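Local coordinates for F5/8 type C domain protein (Bacteroides ovatus, PDB 4ZRX) that probably hydrolyses alpha-L-fucosides with a TIM-barrel domain, and also carries a C-terminal F5/8 type C domain of a kind that often binds sugars, at residues Glu65-Phe70 and Asp100-Trp105. Sequence-based numbering, arbitrary orientation.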
ATOM      1  N   GLU A  65      12.905 -26.443   1.791  1.00 25.66           N
ATOM      2  CA  GLU A  65      14.049 -25.860   1.134  1.00 25.30           C
ATOM      3  C   GLU A  65      15.354 -26.279   1.836  1.00 24.88           C
ATOM      4  O   GLU A  65      15.416 -26.401   3.069  1.00 24.02           O
ATOM      5  CB  GLU A  65      14.005 -24.319   1.159  1.00 24.88           C
ATOM      6  CG  GLU A  65      12.886 -23.746   0.298  1.00 25.05           C
ATOM      7  CD  GLU A  65      11.481 -23.742   0.935  1.00 25.30           C
ATOM      8  OE1 GLU A  65      11.336 -24.073   2.160  1.00 24.41           O
ATOM      9  OE2 GLU A  65      10.555 -23.371   0.170  1.00 24.44           O
ATOM     10  N   ASP A  66      16.378 -26.444   1.022  1.00 25.06           N
ATOM     11  CA  ASP A  66      17.717 -26.753   1.503  1.00 25.58           C
ATOM     12  C   ASP A  66      18.354 -25.438   2.008  1.00 26.42           C
ATOM     13  O   ASP A  66      18.555 -24.528   1.206  1.00 24.45           O
ATOM     14  CB  ASP A  66      18.535 -27.334   0.339  1.00 25.88           C
ATOM     15  CG  ASP A  66      19.898 -27.792   0.752  1.00 27.11           C
ATOM     16  OD1 ASP A  66      20.350 -27.474   1.874  1.00 26.80           O
ATOM     17  OD2 ASP A  66      20.529 -28.498  -0.066  1.00 28.59           O
ATOM     18  N   PRO A  67      18.748 -25.345   3.317  1.00 26.91           N
ATOM     19  CA  PRO A  67      19.460 -24.084   3.715  1.00 27.07           C
ATOM     20  C   PRO A  67      20.642 -23.689   2.896  1.00 26.75           C
ATOM     21  O   PRO A  67      21.059 -22.547   2.941  1.00 26.49           O
ATOM     22  CB  PRO A  67      19.954 -24.380   5.146  1.00 28.32           C
ATOM     23  CG  PRO A  67      19.064 -25.411   5.617  1.00 29.41           C
ATOM     24  CD  PRO A  67      18.729 -26.303   4.419  1.00 28.14           C
ATOM     25  N   ALA A  68      21.234 -24.635   2.189  1.00 26.59           N
ATOM     26  CA  ALA A  68      22.322 -24.376   1.261  1.00 26.73           C
ATOM     27  C   ALA A  68      22.001 -23.306   0.220  1.00 26.94           C
ATOM     28  O   ALA A  68      22.895 -22.651  -0.266  1.00 27.50           O
ATOM     29  CB  ALA A  68      22.767 -25.645   0.548  1.00 29.46           C
ATOM     30  N   LEU A  69      20.726 -23.136  -0.101  1.00 25.67           N
ATOM     31  CA  LEU A  69      20.335 -22.176  -1.103  1.00 25.79           C
ATOM     32  C   LEU A  69      20.471 -20.737  -0.607  1.00 24.48           C
ATOM     33  O   LEU A  69      20.576 -19.826  -1.429  1.00 23.47           O
ATOM     34  CB  LEU A  69      18.900 -22.413  -1.493  1.00 26.76           C
ATOM     35  CG  LEU A  69      18.733 -23.717  -2.253  1.00 28.81           C
ATOM     36  CD1 LEU A  69      17.249 -23.936  -2.510  1.00 29.60           C
ATOM     37  CD2 LEU A  69      19.489 -23.663  -3.543  1.00 30.92           C
ATOM     38  N   PHE A  70      20.428 -20.559   0.709  1.00 23.76           N
ATOM     39  CA  PHE A  70      20.593 -19.178   1.285  1.00 23.04           C
ATOM     40  C   PHE A  70      22.026 -18.763   1.181  1.00 24.54           C
ATOM     41  O   PHE A  70      22.892 -19.167   1.987  1.00 24.99           O
ATOM     42  CB  PHE A  70      20.102 -19.071   2.717  1.00 22.16           C
ATOM     43  CG  PHE A  70      20.164 -17.658   3.226  1.00 21.27           C
ATOM     44  CD1 PHE A  70      19.192 -16.761   2.849  1.00 20.77           C
ATOM     45  CD2 PHE A  70      21.228 -17.215   3.957  1.00 21.45           C
ATOM     46  CE1 PHE A  70      19.220 -15.433   3.269  1.00 20.64           C
ATOM     47  CE2 PHE A  70      21.270 -15.892   4.372  1.00 21.24           C
ATOM     48  CZ  PHE A  70      20.265 -15.007   4.031  1.00 21.57           C
ATOM     49  N   ASP A 100       7.884 -20.423   5.576  1.00 19.82           N
ATOM     50  CA  ASP A 100       8.809 -21.546   5.301  1.00 21.21           C
ATOM     51  C   ASP A 100       9.624 -21.980   6.505  1.00 20.79           C
ATOM     52  O   ASP A 100      10.139 -23.102   6.538  1.00 22.38           O
ATOM     53  CB  ASP A 100       9.727 -21.162   4.144  1.00 21.29           C
ATOM     54  CG  ASP A 100      10.529 -19.955   4.431  1.00 22.11           C
ATOM     55  OD1 ASP A 100      11.594 -20.174   5.022  1.00 24.29           O
ATOM     56  OD2 ASP A 100      10.095 -18.826   4.106  1.00 21.51           O
ATOM     57  N   GLY A 101       9.765 -21.119   7.508  1.00 20.11           N
ATOM     58  CA  GLY A 101      10.390 -21.516   8.756  1.00 20.51           C
ATOM     59  C   GLY A 101      11.884 -21.350   8.844  1.00 20.88           C
ATOM     60  O   GLY A 101      12.484 -21.642   9.903  1.00 21.05           O
ATOM     61  N   PHE A 102      12.485 -20.871   7.749  1.00 19.57           N
ATOM     62  CA  PHE A 102      13.910 -20.600   7.702  1.00 20.18           C
ATOM     63  C   PHE A 102      14.309 -19.347   8.496  1.00 19.80           C
ATOM     64  O   PHE A 102      13.848 -18.270   8.203  1.00 19.55           O
ATOM     65  CB  PHE A 102      14.387 -20.483   6.252  1.00 19.90           C
ATOM     66  CG  PHE A 102      15.866 -20.269   6.149  1.00 20.28           C
ATOM     67  CD1 PHE A 102      16.760 -21.348   6.294  1.00 20.50           C
ATOM     68  CD2 PHE A 102      16.379 -19.018   5.900  1.00 20.41           C
ATOM     69  CE1 PHE A 102      18.137 -21.128   6.194  1.00 20.61           C
ATOM     70  CE2 PHE A 102      17.740 -18.829   5.824  1.00 20.84           C
ATOM     71  CZ  PHE A 102      18.599 -19.873   5.960  1.00 20.93           C
ATOM     72  N   CYS A 103      15.115 -19.516   9.534  1.00 19.76           N
ATOM     73  CA  CYS A 103      15.470 -18.404  10.423  1.00 20.15           C
ATOM     74  C   CYS A 103      16.695 -17.676   9.914  1.00 19.65           C
ATOM     75  O   CYS A 103      17.741 -18.294   9.658  1.00 20.35           O
ATOM     76  CB  CYS A 103      15.708 -18.906  11.825  1.00 21.03           C
ATOM     77  SG  CYS A 103      14.225 -19.618  12.495  1.00 22.50           S
ATOM     78  N   LEU A 104      16.603 -16.329   9.877  1.00 19.04           N
ATOM     79  CA  LEU A 104      17.712 -15.462   9.487  1.00 19.08           C
ATOM     80  C   LEU A 104      18.777 -15.153  10.547  1.00 18.83           C
ATOM     81  O   LEU A 104      19.690 -14.416  10.286  1.00 19.26           O
ATOM     82  CB  LEU A 104      17.132 -14.122   8.962  1.00 19.62           C
ATOM     83  CG  LEU A 104      16.344 -14.173   7.665  1.00 21.27           C
ATOM     84  CD1 LEU A 104      16.057 -12.787   7.206  1.00 21.02           C
ATOM     85  CD2 LEU A 104      17.093 -14.880   6.612  1.00 23.05           C
ATOM     86  N   TRP A 105      18.650 -15.755  11.718  1.00 19.18           N
ATOM     87  CA  TRP A 105      19.596 -15.643  12.786  1.00 20.11           C
ATOM     88  C   TRP A 105      19.845 -17.095  13.288  1.00 21.28           C
ATOM     89  O   TRP A 105      18.976 -17.999  13.138  1.00 20.89           O
ATOM     90  CB  TRP A 105      19.061 -14.777  13.912  1.00 19.63           C
ATOM     91  CG  TRP A 105      18.028 -15.432  14.794  1.00 19.88           C
ATOM     92  CD1 TRP A 105      18.199 -15.773  16.083  1.00 20.93           C
ATOM     93  CD2 TRP A 105      16.630 -15.695  14.501  1.00 20.24           C
ATOM     94  NE1 TRP A 105      17.066 -16.326  16.586  1.00 21.53           N
ATOM     95  CE2 TRP A 105      16.078 -16.284  15.647  1.00 20.80           C
ATOM     96  CE3 TRP A 105      15.807 -15.527  13.380  1.00 20.27           C
ATOM     97  CZ2 TRP A 105      14.748 -16.711  15.723  1.00 20.77           C
ATOM     98  CZ3 TRP A 105      14.488 -16.011  13.421  1.00 20.21           C
ATOM     99  CH2 TRP A 105      13.971 -16.574  14.595  1.00 21.37           C
TER
HETATM  100  O   HOH W   1      12.570 -23.068   4.264  1.00 26.98           O
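Phe102 reaches across to the 65-70 segment and lays the far end of its ring against Phe70, its CE2 atom lying over one face of that ring with Phe102 CE2 to Phe70 CG at 3.7 Å. The two rings are oblique, their planes 41° apart and their centroids separated by 5.4 Å; Phe102 CZ is 3.7 Å from Phe70 CB. Each phenylalanine has CG anti to its own backbone N (chi1 -175° for Phe70, -177° for Phe102), which carries each ring out toward the other loop. Pro67 adds its CB to CE1 of Phe102 at 3.9 Å; a proline suits this place because its compact ring offers apolar surface while starting the short 3-10 turn 67-69. On the same side of the Phe70 ring as Phe102, the apolar methyl branch CD2 of Leu104 obliquely approaches Phe70 CE1 at 4.0 Å.

The polar end has a water within bonding distance of Glu65 OE1 (2.6 Å) and Asp100 OD1 (3.1 Å); it can donate to either carboxylate, though other acceptors compete for its protons. Arg58 and Asp62 hold Glu65 OE2 through a salt bridge and a backbone N-H. Asp100 OD1 also accepts from Phe102 N at 3.0 Å, approached from above the carboxylate plane; this Asx turn steadies the bend leading into Phe102. At Gly101 a CB would press on the carbonyl O of Asp100, which suits glycine.

The contact joins two TIM-barrel loops, one between helices 52-56 and 77-86, the other between parallel barrel strand 91-97 and helix 126-137, hence at the C-terminal end of the strands, where TIM-barrel enzymes carry their active sites. Phe55 of helix 52-56 meets the Phe70 ring, and Val126 of helix 126-137 touches both Phe70 and Leu104.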